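Local atomic coordinates of probable endonuclease 4 (Thermotoga maritima, PDB entry 4HNO), a protein that probably cleaves phosphodiester bonds at apurinic or apyrimidinic sites in DNA during repair, as a metal-dependent endonuclease IV, leaving a 3'-hydroxyl and a 5'-terminal sugar phosphate. Residues 34-39 with 95-100; 47-52 with 101-106; 219-224 with 239-244; 245-250 with 279-284. All blocks are in the same frame, centred on the assembly; numbering follows the deposited sequence. Where two conformers were deposited one is given.

Contact 1 of 4, residues 34-39 with 95-100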
loop_
_atom_site.group_PDB
_atom_site.type_symbol
_atom_site.label_atom_id
_atom_site.label_comp_id
_atom_site.label_asym_id
_atom_site.label_seq_id
_atom_site.Cartn_x
_atom_site.Cartn_y
_atom_site.Cartn_z
ATOM N N ILE A 34 -6.726 5.736 1.206
ATOM C CA ILE A 34 -8.169 5.601 1.044
ATOM C C ILE A 34 -8.454 4.656 -0.100
ATOM O O ILE A 34 -7.665 4.512 -1.023
ATOM C CB ILE A 34 -8.839 6.958 0.745
ATOM C CG1 ILE A 34 -8.088 7.735 -0.337
ATOM C CG2 ILE A 34 -8.910 7.797 2.018
ATOM C CD1 ILE A 34 -8.885 8.895 -0.963
ATOM N N PHE A 35 -9.630 4.036 -0.086
ATOM C CA PHE A 35 -10.161 3.423 -1.304
ATOM C C PHE A 35 -10.654 4.542 -2.243
ATOM O O PHE A 35 -10.972 5.631 -1.799
ATOM C CB PHE A 35 -11.291 2.443 -0.989
ATOM C CG PHE A 35 -10.824 1.159 -0.334
ATOM C CD1 PHE A 35 -11.334 0.777 0.885
ATOM C CD2 PHE A 35 -9.912 0.321 -0.956
ATOM C CE1 PHE A 35 -10.925 -0.423 1.473
ATOM C CE2 PHE A 35 -9.495 -0.855 -0.368
ATOM C CZ PHE A 35 -9.999 -1.228 0.846
ATOM N N PRO A 36 -10.761 4.259 -3.537
ATOM C CA PRO A 36 -11.205 5.287 -4.492
ATOM C C PRO A 36 -12.715 5.303 -4.692
ATOM O O PRO A 36 -13.216 6.166 -5.391
ATOM C CB PRO A 36 -10.472 4.903 -5.790
ATOM C CG PRO A 36 -9.968 3.515 -5.577
ATOM C CD PRO A 36 -10.253 3.061 -4.218
ATOM N N HIS A 37 -13.414 4.344 -4.109
ATOM C CA HIS A 37 -14.832 4.144 -4.317
ATOM C C HIS A 37 -15.268 3.074 -3.330
ATOM O O HIS A 37 -14.437 2.446 -2.670
ATOM C CB HIS A 37 -15.101 3.671 -5.761
ATOM C CG HIS A 37 -14.324 2.452 -6.138
ATOM N ND1 HIS A 37 -14.620 1.191 -5.673
ATOM C CD2 HIS A 37 -13.227 2.322 -6.915
ATOM C CE1 HIS A 37 -13.722 0.343 -6.146
ATOM N NE2 HIS A 37 -12.861 1.002 -6.896
ATOM N N ASN A 38 -16.573 2.850 -3.277
ATOM C CA ASN A 38 -17.134 1.750 -2.508
ATOM C C ASN A 38 -17.922 0.804 -3.410
ATOM O O ASN A 38 -18.939 0.236 -3.000
ATOM C CB ASN A 38 -18.039 2.299 -1.412
ATOM C CG ASN A 38 -19.389 2.736 -1.942
ATOM O OD1 ASN A 38 -19.474 3.525 -2.887
ATOM N ND2 ASN A 38 -20.456 2.197 -1.358
ATOM N N ALA A 39 -17.470 0.640 -4.642
ATOM C CA ALA A 39 -18.178 -0.226 -5.580
ATOM C C ALA A 39 -18.158 -1.695 -5.144
ATOM O O ALA A 39 -17.166 -2.191 -4.633
ATOM C CB ALA A 39 -17.586 -0.073 -6.974
ATOM N N LYS A 95 -8.418 1.274 -14.778
ATOM C CA LYS A 95 -8.367 2.545 -15.492
ATOM C C LYS A 95 -9.258 3.578 -14.807
ATOM O O LYS A 95 -8.869 4.733 -14.643
ATOM C CB LYS A 95 -8.807 2.408 -16.950
ATOM C CG LYS A 95 -7.881 1.687 -17.898
ATOM C CD LYS A 95 -8.522 1.461 -19.276
ATOM C CE LYS A 95 -7.664 0.638 -20.182
ATOM N NZ LYS A 95 -8.402 0.291 -21.418
ATOM N N LYS A 96 -10.475 3.173 -14.443
ATOM C CA LYS A 96 -11.369 4.073 -13.728
ATOM C C LYS A 96 -10.769 4.518 -12.387
ATOM O O LYS A 96 -10.844 5.684 -12.039
ATOM C CB LYS A 96 -12.737 3.408 -13.545
ATOM C CG LYS A 96 -13.664 4.101 -12.566
ATOM C CD LYS A 96 -13.970 5.571 -12.801
ATOM C CE LYS A 96 -14.654 5.881 -14.109
ATOM N NZ LYS A 96 -15.958 5.181 -14.215
ATOM N N GLU A 97 -10.147 3.591 -11.652
ATOM C CA GLU A 97 -9.520 3.998 -10.397
ATOM C C GLU A 97 -8.403 5.008 -10.627
ATOM O O GLU A 97 -8.262 5.942 -9.839
ATOM C CB GLU A 97 -8.997 2.771 -9.657
ATOM C CG GLU A 97 -10.088 1.873 -9.136
ATOM C CD GLU A 97 -9.509 0.682 -8.331
ATOM O OE1 GLU A 97 -10.253 0.083 -7.545
ATOM O OE2 GLU A 97 -8.305 0.379 -8.535
ATOM N N VAL A 98 -7.619 4.833 -11.680
ATOM C CA VAL A 98 -6.612 5.839 -12.019
ATOM C C VAL A 98 -7.268 7.187 -12.272
ATOM O O VAL A 98 -6.782 8.219 -11.818
ATOM C CB VAL A 98 -5.761 5.377 -13.221
ATOM C CG1 VAL A 98 -4.934 6.535 -13.774
ATOM C CG2 VAL A 98 -4.869 4.211 -12.815
ATOM N N GLU A 99 -8.385 7.190 -12.999
ATOM C CA GLU A 99 -9.060 8.430 -13.275
ATOM C C GLU A 99 -9.684 9.055 -12.030
ATOM O O GLU A 99 -9.727 10.287 -11.927
ATOM C CB GLU A 99 -10.024 8.234 -14.423
ATOM C CG GLU A 99 -9.236 7.961 -15.758
ATOM C CD GLU A 99 -8.261 9.120 -16.157
ATOM O OE1 GLU A 99 -8.724 10.281 -16.232
ATOM O OE2 GLU A 99 -7.055 8.896 -16.374
ATOM N N ILE A 100 -10.150 8.249 -11.084
ATOM C CA ILE A 100 -10.596 8.776 -9.810
ATOM C C ILE A 100 -9.436 9.469 -9.099
ATOM O O ILE A 100 -9.573 10.592 -8.601
ATOM C CB ILE A 100 -11.195 7.656 -8.919
ATOM C CG1 ILE A 100 -12.517 7.157 -9.496
ATOM C CG2 ILE A 100 -11.357 8.145 -7.494
ATOM C CD1 ILE A 100 -12.992 5.829 -8.954
#
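A first torsion of 55° sets the ring of His-37 between its own backbone N and carbonyl carbon and brings NE2 to Glu-97, whose CG stands beside its backbone N and whose chain then runs extended until the two side chains cross at about a right angle. NE2 of His-37 donates to OE1 of Glu-97 at 2.8 Å, with 155° at the hydrogen, meeting the anti lone pair of that oxygen, and the ring and carboxylate planes are 32° apart. At the other ring nitrogen, ND1 of His-37 accepts from N of Ala-39 at 3.1 Å, so both nitrogens are engaged and the rotation of the ring is fixed. The buried carboxylate is held further by Ser-73 OG at OE2 and Gly-74 N at OE1; a glutamate is long enough to serve all three. Pro-36 supplies a compact apolar surface: its CG rests 3.9 Å from CG of Glu-97, and its CB lies 3.8 Å from CG2 of Ile-100, the branched residue one helical turn on. This His-carboxylate hydrogen bond fastens the loop after strand 31-34 to helix 84-104 in a TIM barrel, with Pro-36 about 6 Å, side chain to side chain, from the zinc ligand His-72.

Contact 2 of 4, residues 47-52 with 101-106; sequences PSDEAA and CRKLGI
Lys-103 delivers its ammonium group to residues 47-52, where the carbonyl of Pro-47 is its main acceptor. NZ of Lys-103 donates to O of Pro-47 at 2.8 Å, lying in the carbonyl plane with a C=O...N angle of 154°. Asp-49 was deposited in two conformers; in the one given, NZ of Lys-103 also forms a salt bridge with OD1 of Asp-49 at 2.8 Å, approaching the anti side 18° out of the carboxylate plane, a bridge that is provisional because it is established for that conformer alone. The lysine gets there by staying fully extended, with CG opposite its backbone N (chi1 -171°); its methylenes run past the ring of Pro-47 in the opposite direction, so the long aliphatic chain suits a place that is apolar along its length and polar at its end. Next to this site Ser-48 is the N-cap of helix 49-61, its OG accepting from N of Ala-51 at 2.9 Å, and a magnesium ion lies about 5 Å from the Ser-48 side chain. The helices joined here, 49-61 and 84-104, belong to the outer layer of the TIM barrel and follow the adjacent parallel strands 31-34 and 69-72. Further in, CD2 of Leu-104 packs 3.8 Å from CG of Pro-47 and 4.2 Å from CB of Ala-52. The small Ala-52 allows a close backbone approach, its CA coming 5.2 Å from CA of Leu-104, and its methyl rests against O of Lys-103. Leu-104 also packs on Phe-17 and Phe-55.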
loop_
_atom_site.group_PDB
_atom_site.type_symbol
_atom_site.label_atom_id
_atom_site.label_comp_id
_atom_site.label_asym_id
_atom_site.label_seq_id
_atom_site.Cartn_x
_atom_site.Cartn_y
_atom_site.Cartn_z
ATOM N N PRO A 47 -15.775 10.794 -8.254
ATOM C CA PRO A 47 -16.239 11.879 -7.389
ATOM C C PRO A 47 -16.831 12.986 -8.249
ATOM O O PRO A 47 -16.347 13.239 -9.348
ATOM C CB PRO A 47 -14.958 12.360 -6.704
ATOM C CG PRO A 47 -13.874 11.975 -7.584
ATOM C CD PRO A 47 -14.313 10.667 -8.243
ATOM N N SER A 48 -17.864 13.645 -7.751
ATOM C CA SER A 48 -18.387 14.801 -8.450
ATOM C C SER A 48 -17.334 15.903 -8.481
ATOM O O SER A 48 -16.367 15.911 -7.707
ATOM C CB SER A 48 -19.646 15.325 -7.777
ATOM O OG SER A 48 -19.315 15.899 -6.527
ATOM N N ASP A 49 -17.538 16.870 -9.365
ATOM C CA ASP A 49 -16.673 18.031 -9.383
ATOM C C ASP A 49 -16.619 18.686 -8.014
ATOM O O ASP A 49 -15.550 19.065 -7.539
ATOM C CB ASP A 49 -17.141 19.067 -10.387
ATOM C CG ASP A 49 -17.141 18.567 -11.793
ATOM O OD1 ASP A 49 -16.526 17.523 -12.112
ATOM O OD2 ASP A 49 -17.761 19.257 -12.624
ATOM N N GLU A 50 -17.772 18.866 -7.394
ATOM C CA GLU A 50 -17.846 19.497 -6.087
ATOM C C GLU A 50 -17.085 18.696 -5.044
ATOM O O GLU A 50 -16.362 19.262 -4.227
ATOM C CB GLU A 50 -19.321 19.634 -5.691
ATOM C CG GLU A 50 -19.583 20.213 -4.321
ATOM C CD GLU A 50 -19.292 21.690 -4.240
ATOM O OE1 GLU A 50 -19.236 22.224 -3.108
ATOM O OE2 GLU A 50 -19.112 22.321 -5.305
ATOM N N ALA A 51 -17.255 17.378 -5.070
ATOM C CA ALA A 51 -16.581 16.536 -4.098
ATOM C C ALA A 51 -15.066 16.613 -4.246
ATOM O O ALA A 51 -14.332 16.644 -3.247
ATOM C CB ALA A 51 -17.044 15.092 -4.244
ATOM N N ALA A 52 -14.580 16.614 -5.482
ATOM C CA ALA A 52 -13.149 16.686 -5.718
ATOM C C ALA A 52 -12.593 18.031 -5.272
ATOM O O ALA A 52 -11.526 18.099 -4.679
ATOM C CB ALA A 52 -12.834 16.421 -7.173
ATOM N N CYS A 101 -8.291 8.783 -9.029
ATOM C CA CYS A 101 -7.122 9.401 -8.424
ATOM C C CYS A 101 -6.796 10.720 -9.097
ATOM O O CYS A 101 -6.553 11.724 -8.437
ATOM C CB CYS A 101 -5.911 8.470 -8.517
ATOM S SG CYS A 101 -5.991 7.008 -7.482
ATOM N N ARG A 102 -6.775 10.713 -10.425
ATOM C CA ARG A 102 -6.407 11.904 -11.178
ATOM C C ARG A 102 -7.380 13.046 -10.865
ATOM O O ARG A 102 -6.959 14.183 -10.723
ATOM C CB ARG A 102 -6.366 11.545 -12.675
ATOM C CG ARG A 102 -5.941 12.617 -13.647
ATOM C CD ARG A 102 -4.435 12.898 -13.766
ATOM N NE ARG A 102 -3.933 13.580 -12.587
ATOM C CZ ARG A 102 -4.069 14.883 -12.371
ATOM N NH1 ARG A 102 -3.576 15.397 -11.251
ATOM N NH2 ARG A 102 -4.679 15.691 -13.247
ATOM N N LYS A 103 -8.675 12.764 -10.742
ATOM C CA LYS A 103 -9.654 13.806 -10.455
ATOM C C LYS A 103 -9.469 14.388 -9.049
ATOM O O LYS A 103 -9.637 15.589 -8.850
ATOM C CB LYS A 103 -11.069 13.285 -10.671
ATOM C CG LYS A 103 -12.096 14.397 -10.603
ATOM C CD LYS A 103 -13.464 13.997 -11.082
ATOM C CE LYS A 103 -14.412 15.197 -11.000
ATOM N NZ LYS A 103 -15.756 14.897 -11.519
ATOM N N LEU A 104 -9.143 13.528 -8.085
ATOM C CA LEU A 104 -8.877 13.961 -6.719
ATOM C C LEU A 104 -7.519 14.640 -6.536
ATOM O O LEU A 104 -7.322 15.328 -5.537
ATOM C CB LEU A 104 -8.958 12.772 -5.759
ATOM C CG LEU A 104 -10.329 12.136 -5.592
ATOM C CD1 LEU A 104 -10.220 10.888 -4.727
ATOM C CD2 LEU A 104 -11.350 13.109 -5.009
ATOM N N GLY A 105 -6.595 14.402 -7.459
ATOM C CA GLY A 105 -5.226 14.834 -7.323
ATOM C C GLY A 105 -4.300 13.804 -6.660
ATOM O O GLY A 105 -3.125 14.076 -6.470
ATOM N N ILE A 106 -4.824 12.647 -6.313
ATOM C CA ILE A 106 -4.017 11.605 -5.688
ATOM C C ILE A 106 -3.021 11.066 -6.716
ATOM O O ILE A 106 -3.363 10.783 -7.866
ATOM C CB ILE A 106 -4.934 10.494 -5.129
ATOM C CG1 ILE A 106 -5.794 11.002 -3.972
ATOM C CG2 ILE A 106 -4.148 9.265 -4.738
ATOM C CD1 ILE A 106 -5.063 11.171 -2.684
#

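Contact 3 of 4, residues 219-224 with 239-244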
loop_
_atom_site.group_PDB
_atom_site.type_symbol
_atom_site.label_atom_id
_atom_site.label_comp_id
_atom_site.label_asym_id
_atom_site.label_seq_id
_atom_site.Cartn_x
_atom_site.Cartn_y
_atom_site.Cartn_z
ATOM N N LEU A 219 2.163 -0.389 7.644
ATOM C CA LEU A 219 2.696 -0.683 8.961
ATOM C C LEU A 219 1.655 -1.494 9.716
ATOM O O LEU A 219 0.702 -0.970 10.282
ATOM C CB LEU A 219 3.034 0.622 9.686
ATOM C CG LEU A 219 3.981 0.397 10.855
ATOM C CD1 LEU A 219 5.416 0.174 10.357
ATOM C CD2 LEU A 219 3.910 1.548 11.846
ATOM N N ASN A 220 1.861 -2.808 9.690
ATOM C CA ASN A 220 0.941 -3.780 10.262
ATOM C C ASN A 220 1.724 -4.784 11.108
ATOM O O ASN A 220 2.698 -5.363 10.630
ATOM C CB ASN A 220 0.261 -4.576 9.141
ATOM C CG ASN A 220 -0.633 -3.705 8.273
ATOM O OD1 ASN A 220 -1.410 -2.904 8.797
ATOM N ND2 ASN A 220 -0.523 -3.882 6.964
ATOM N N ASP A 221 1.310 -4.995 12.353
ATOM C CA ASP A 221 1.838 -6.148 13.071
ATOM C C ASP A 221 1.139 -7.388 12.477
ATOM O O ASP A 221 0.277 -7.283 11.592
ATOM C CB ASP A 221 1.629 -5.958 14.588
ATOM C CG ASP A 221 2.689 -6.643 15.450
ATOM O OD1 ASP A 221 3.164 -7.723 15.059
ATOM O OD2 ASP A 221 3.002 -6.089 16.545
ATOM N N SER A 222 1.522 -8.557 12.970
ATOM C CA SER A 222 0.967 -9.816 12.508
ATOM C C SER A 222 0.395 -10.634 13.654
ATOM O O SER A 222 1.006 -10.750 14.714
ATOM C CB SER A 222 2.018 -10.657 11.789
ATOM O OG SER A 222 1.391 -11.849 11.341
ATOM N N LYS A 223 -0.756 -11.243 13.409
ATOM C CA LYS A 223 -1.327 -12.185 14.359
ATOM C C LYS A 223 -0.542 -13.494 14.428
ATOM O O LYS A 223 -0.798 -14.291 15.323
ATOM C CB LYS A 223 -2.794 -12.464 14.032
ATOM C CG LYS A 223 -3.695 -11.291 14.377
ATOM C CD LYS A 223 -5.157 -11.613 14.313
ATOM C CE LYS A 223 -5.981 -10.422 14.791
ATOM N NZ LYS A 223 -6.023 -10.329 16.285
ATOM N N TYR A 224 0.379 -13.715 13.492
ATOM C CA TYR A 224 1.061 -14.998 13.369
ATOM C C TYR A 224 2.560 -14.814 13.311
ATOM O O TYR A 224 3.074 -13.733 13.024
ATOM C CB TYR A 224 0.556 -15.749 12.123
ATOM C CG TYR A 224 -0.885 -16.191 12.258
ATOM C CD1 TYR A 224 -1.924 -15.363 11.838
ATOM C CD2 TYR A 224 -1.215 -17.384 12.848
ATOM C CE1 TYR A 224 -3.256 -15.719 11.986
ATOM C CE2 TYR A 224 -2.559 -17.748 13.029
ATOM C CZ TYR A 224 -3.569 -16.904 12.580
ATOM O OH TYR A 224 -4.902 -17.228 12.717
ATOM N N GLY A 239 1.396 -8.033 18.205
ATOM C CA GLY A 239 1.613 -9.252 17.448
ATOM C C GLY A 239 3.040 -9.740 17.496
ATOM O O GLY A 239 3.822 -9.407 18.385
ATOM N N PHE A 240 3.384 -10.577 16.530
ATOM C CA PHE A 240 4.670 -11.252 16.520
ATOM C C PHE A 240 5.830 -10.399 16.029
ATOM O O PHE A 240 6.992 -10.790 16.209
ATOM C CB PHE A 240 4.600 -12.586 15.787
ATOM C CG PHE A 240 3.895 -13.664 16.578
ATOM C CD1 PHE A 240 2.553 -13.927 16.389
ATOM C CD2 PHE A 240 4.591 -14.408 17.505
ATOM C CE1 PHE A 240 1.907 -14.928 17.101
ATOM C CE2 PHE A 240 3.950 -15.396 18.233
ATOM C CZ PHE A 240 2.612 -15.661 18.027
ATOM N N ILE A 241 5.549 -9.243 15.437
ATOM C CA ILE A 241 6.622 -8.279 15.200
ATOM C C ILE A 241 6.918 -7.570 16.523
ATOM O O ILE A 241 8.056 -7.570 17.009
ATOM C CB ILE A 241 6.292 -7.319 14.041
ATOM C CG1 ILE A 241 6.113 -8.129 12.750
ATOM C CG2 ILE A 241 7.390 -6.275 13.916
ATOM C CD1 ILE A 241 5.611 -7.332 11.570
ATOM N N GLY A 242 5.879 -7.016 17.132
ATOM C CA GLY A 242 5.953 -6.563 18.498
ATOM C C GLY A 242 6.641 -5.227 18.670
ATOM O O GLY A 242 7.155 -4.628 17.732
ATOM N N GLU A 243 6.654 -4.748 19.906
ATOM C CA GLU A 243 7.308 -3.488 20.188
ATOM C C GLU A 243 8.797 -3.569 19.880
ATOM O O GLU A 243 9.360 -2.656 19.301
ATOM C CB GLU A 243 7.080 -3.033 21.629
ATOM C CG GLU A 243 5.633 -2.743 21.978
ATOM C CD GLU A 243 5.484 -2.069 23.329
ATOM O OE1 GLU A 243 6.498 -1.943 24.048
ATOM O OE2 GLU A 243 4.354 -1.663 23.670
ATOM N N GLU A 244 9.429 -4.676 20.258
ATOM C CA GLU A 244 10.860 -4.808 20.044
ATOM C C GLU A 244 11.194 -4.888 18.557
ATOM O O GLU A 244 12.193 -4.337 18.111
ATOM C CB GLU A 244 11.411 -6.029 20.789
ATOM C CG GLU A 244 11.217 -5.948 22.303
ATOM C CD GLU A 244 12.106 -6.872 23.102
ATOM O OE1 GLU A 244 12.837 -7.690 22.510
ATOM O OE2 GLU A 244 12.080 -6.757 24.343
#
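Asp-221, near the C-terminal end of strand 214-222 of the TIM barrel, gathers backbone N-H groups of Gly-239, Ile-241 and Gly-242 around its carboxylate. OD1 of Asp-221 accepts from N of Ile-241 at 2.9 Å on its syn side, and its anti lone pair takes N of Ser-222 from within the strand. OD2 of Asp-221 is met by N of Gly-242 at 3.1 Å, 27° out of the carboxylate plane, by N of Gly-239 in a weak bond, and by N of Gly-237. Aspartate is short enough to sit among these amides, which would be expected to stabilise its negative charge. A first torsion of -150° carries the carboxylate across to residues 239-242. Beside it, N of Phe-240 donates to O of Ser-222 at 3.0 Å. Glycine suits position 239 because a CB would run into O of Ser-222 and OD1 of Asp-221, and the positive phi of Gly-242 favours glycine. Outside this shell, CD1 of Ile-241 touches O of Asn-220, whose side-chain OD1 accepts from N of Glu-263, a metal ligand. Ser-222 makes an ST turn, OG accepting from N of Tyr-224. Against that turn lies the Phe-240 ring, its CE1 edge 3.3 Å from O of Lys-223.

Contact 4 of 4, residues 245-250 with 279-284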
loop_
_atom_site.group_PDB
_atom_site.type_symbol
_atom_site.label_atom_id
_atom_site.label_comp_id
_atom_site.label_asym_id
_atom_site.label_seq_id
_atom_site.Cartn_x
_atom_site.Cartn_y
_atom_site.Cartn_z
ATOM N N GLY A 245 10.373 -5.596 17.795
ATOM C CA GLY A 245 10.615 -5.716 16.372
ATOM C C GLY A 245 10.422 -4.405 15.638
ATOM O O GLY A 245 11.235 -4.018 14.792
ATOM N N PHE A 246 9.336 -3.706 15.953
ATOM C CA PHE A 246 9.130 -2.421 15.332
ATOM C C PHE A 246 10.216 -1.424 15.735
ATOM O O PHE A 246 10.623 -0.608 14.915
ATOM C CB PHE A 246 7.722 -1.875 15.588
ATOM C CG PHE A 246 6.689 -2.460 14.675
ATOM C CD1 PHE A 246 5.663 -3.233 15.163
ATOM C CD2 PHE A 246 6.770 -2.268 13.309
ATOM C CE1 PHE A 246 4.723 -3.801 14.319
ATOM C CE2 PHE A 246 5.838 -2.842 12.458
ATOM C CZ PHE A 246 4.820 -3.607 12.969
ATOM N N ALA A 247 10.726 -1.502 16.961
ATOM C CA ALA A 247 11.810 -0.604 17.339
ATOM C C ALA A 247 13.019 -0.797 16.431
ATOM O O ALA A 247 13.659 0.162 16.057
ATOM C CB ALA A 247 12.184 -0.825 18.793
ATOM N N VAL A 248 13.347 -2.040 16.089
ATOM C CA VAL A 248 14.434 -2.301 15.158
ATOM C C VAL A 248 14.133 -1.682 13.786
ATOM O O VAL A 248 14.937 -0.948 13.221
ATOM C CB VAL A 248 14.684 -3.817 15.033
ATOM C CG1 VAL A 248 15.665 -4.113 13.918
ATOM C CG2 VAL A 248 15.190 -4.380 16.364
ATOM N N PHE A 249 12.950 -1.951 13.264
ATOM C CA PHE A 249 12.559 -1.440 11.945
ATOM C C PHE A 249 12.603 0.087 11.904
ATOM O O PHE A 249 13.134 0.662 10.962
ATOM C CB PHE A 249 11.153 -1.953 11.681
ATOM C CG PHE A 249 10.612 -1.677 10.301
ATOM C CD1 PHE A 249 11.198 -2.226 9.172
ATOM C CD2 PHE A 249 9.426 -0.977 10.151
ATOM C CE1 PHE A 249 10.639 -2.049 7.917
ATOM C CE2 PHE A 249 8.869 -0.806 8.896
ATOM C CZ PHE A 249 9.478 -1.351 7.788
ATOM N N PHE A 250 12.073 0.730 12.937
ATOM C CA PHE A 250 11.979 2.179 12.981
ATOM C C PHE A 250 13.338 2.847 13.076
ATOM O O PHE A 250 13.463 4.040 12.798
ATOM C CB PHE A 250 11.187 2.641 14.203
ATOM C CG PHE A 250 9.728 2.245 14.223
ATOM C CD1 PHE A 250 9.038 1.876 13.086
ATOM C CD2 PHE A 250 9.051 2.279 15.432
ATOM C CE1 PHE A 250 7.694 1.553 13.173
ATOM C CE2 PHE A 250 7.724 1.951 15.515
ATOM C CZ PHE A 250 7.040 1.588 14.389
ATOM N N PHE A 279 4.864 6.252 18.444
ATOM C CA PHE A 279 5.694 7.244 19.093
ATOM C C PHE A 279 6.174 6.794 20.470
ATOM O O PHE A 279 7.291 7.134 20.870
ATOM C CB PHE A 279 4.993 8.600 19.099
ATOM C CG PHE A 279 4.928 9.218 17.734
ATOM C CD1 PHE A 279 3.726 9.343 17.069
ATOM C CD2 PHE A 279 6.088 9.602 17.086
ATOM C CE1 PHE A 279 3.677 9.885 15.792
ATOM C CE2 PHE A 279 6.042 10.140 15.817
ATOM C CZ PHE A 279 4.834 10.279 15.173
ATOM N N GLU A 280 5.359 6.014 21.178
ATOM C CA GLU A 280 5.797 5.440 22.465
ATOM C C GLU A 280 6.992 4.528 22.238
ATOM O O GLU A 280 7.931 4.530 23.035
ATOM C CB GLU A 280 4.710 4.590 23.125
ATOM C CG GLU A 280 3.472 5.283 23.637
ATOM C CD GLU A 280 2.443 4.276 24.137
ATOM O OE1 GLU A 280 2.842 3.341 24.866
ATOM O OE2 GLU A 280 1.247 4.393 23.782
ATOM N N ILE A 281 6.934 3.696 21.207
ATOM C CA ILE A 281 8.035 2.799 20.908
ATOM C C ILE A 281 9.301 3.591 20.594
ATOM O O ILE A 281 10.368 3.295 21.119
ATOM C CB ILE A 281 7.673 1.846 19.740
ATOM C CG1 ILE A 281 6.596 0.854 20.191
ATOM C CG2 ILE A 281 8.900 1.126 19.212
ATOM C CD1 ILE A 281 5.950 0.106 19.050
ATOM N N ILE A 282 9.184 4.592 19.730
ATOM C CA ILE A 282 10.323 5.444 19.403
ATOM C C ILE A 282 10.950 6.064 20.665
ATOM O O ILE A 282 12.171 6.102 20.802
ATOM C CB ILE A 282 9.894 6.531 18.389
ATOM C CG1 ILE A 282 9.609 5.877 17.029
ATOM C CG2 ILE A 282 10.952 7.617 18.261
ATOM C CD1 ILE A 282 8.931 6.804 16.019
ATOM N N GLU A 283 10.103 6.520 21.581
ATOM C CA GLU A 283 10.577 7.136 22.818
ATOM C C GLU A 283 11.208 6.109 23.769
ATOM O O GLU A 283 12.326 6.299 24.249
ATOM C CB GLU A 283 9.425 7.873 23.509
ATOM C CG GLU A 283 9.816 8.555 24.808
ATOM C CD GLU A 283 8.957 9.767 25.115
ATOM O OE1 GLU A 283 7.862 9.888 24.525
ATOM O OE2 GLU A 283 9.384 10.602 25.939
ATOM N N LYS A 284 10.488 5.020 24.024
ATOM C CA LYS A 284 10.914 3.988 24.970
ATOM C C LYS A 284 12.238 3.333 24.584
ATOM O O LYS A 284 13.063 3.034 25.452
ATOM C CB LYS A 284 9.828 2.908 25.086
ATOM C CG LYS A 284 10.281 1.668 25.842
ATOM C CD LYS A 284 9.133 0.707 26.093
ATOM C CE LYS A 284 9.635 -0.599 26.684
ATOM N NZ LYS A 284 8.519 -1.532 26.999
#
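Two isoleucines of helix 268-284 meet the ring of Phe-250 obliquely at its CD2 atom: CG2 of Ile-281 and CG1 of Ile-282 each lie 4.0 Å from CD2 of Phe-250. One face of the ring is overlain by O of Phe-246 from its own helix, 3.1 Å above the plane and offset toward the rim, and the ring also stacks with Trp-260. Both isoleucines cross the phenylalanine at about a right angle. Because CG2 of Ile-281 lies opposite its backbone N, with CG1 beside that N (chi1 -69°), the two branches divide the work: CG2 packs 3.8 Å from CB of Ala-247, while CD1 reaches CB of Phe-246 at 4.4 Å. A beta-branched side chain thus fills the interface in two directions, and the small Ala-247 lets CG2 settle close to the partner backbone. The helix segments cross steeply, at -80°, with their axes 9.5 Å apart, so the shared patch is short and wholly apolar. Elsewhere on this helix, Phe-246, Phe-249 and Phe-250 all rest on Leu-219 of barrel strand 214-222, and Val-248 packs on helix 195-208; helix 242-250 packs on the barrel strand and, on another flank, on the C-terminal helix 268-284.

How the contacts relate
The four contacts fall into two pairs on the barrel. Contacts 1 and 2 share helix 84-104, their centres 10 Å apart, and join directly where CG2 of Ile-100 meets CD of Pro-47 at 4.0 Å. Contacts 3 and 4 share helix 242-250, with centres 12 Å apart; the ring of Phe-246 links them, its CZ 3.6 Å from O of Asn-220. Contacts 1 and 3 lie on opposite sides of the chain's centre, about 30 Å apart between centres. The side chain of Asn-220 in contact 3 lies about 4 Å from bound zinc and manganese of the active site; the side chain of Pro-36 is about 11 Å from zinc, and that of Phe-246 about 12 Å.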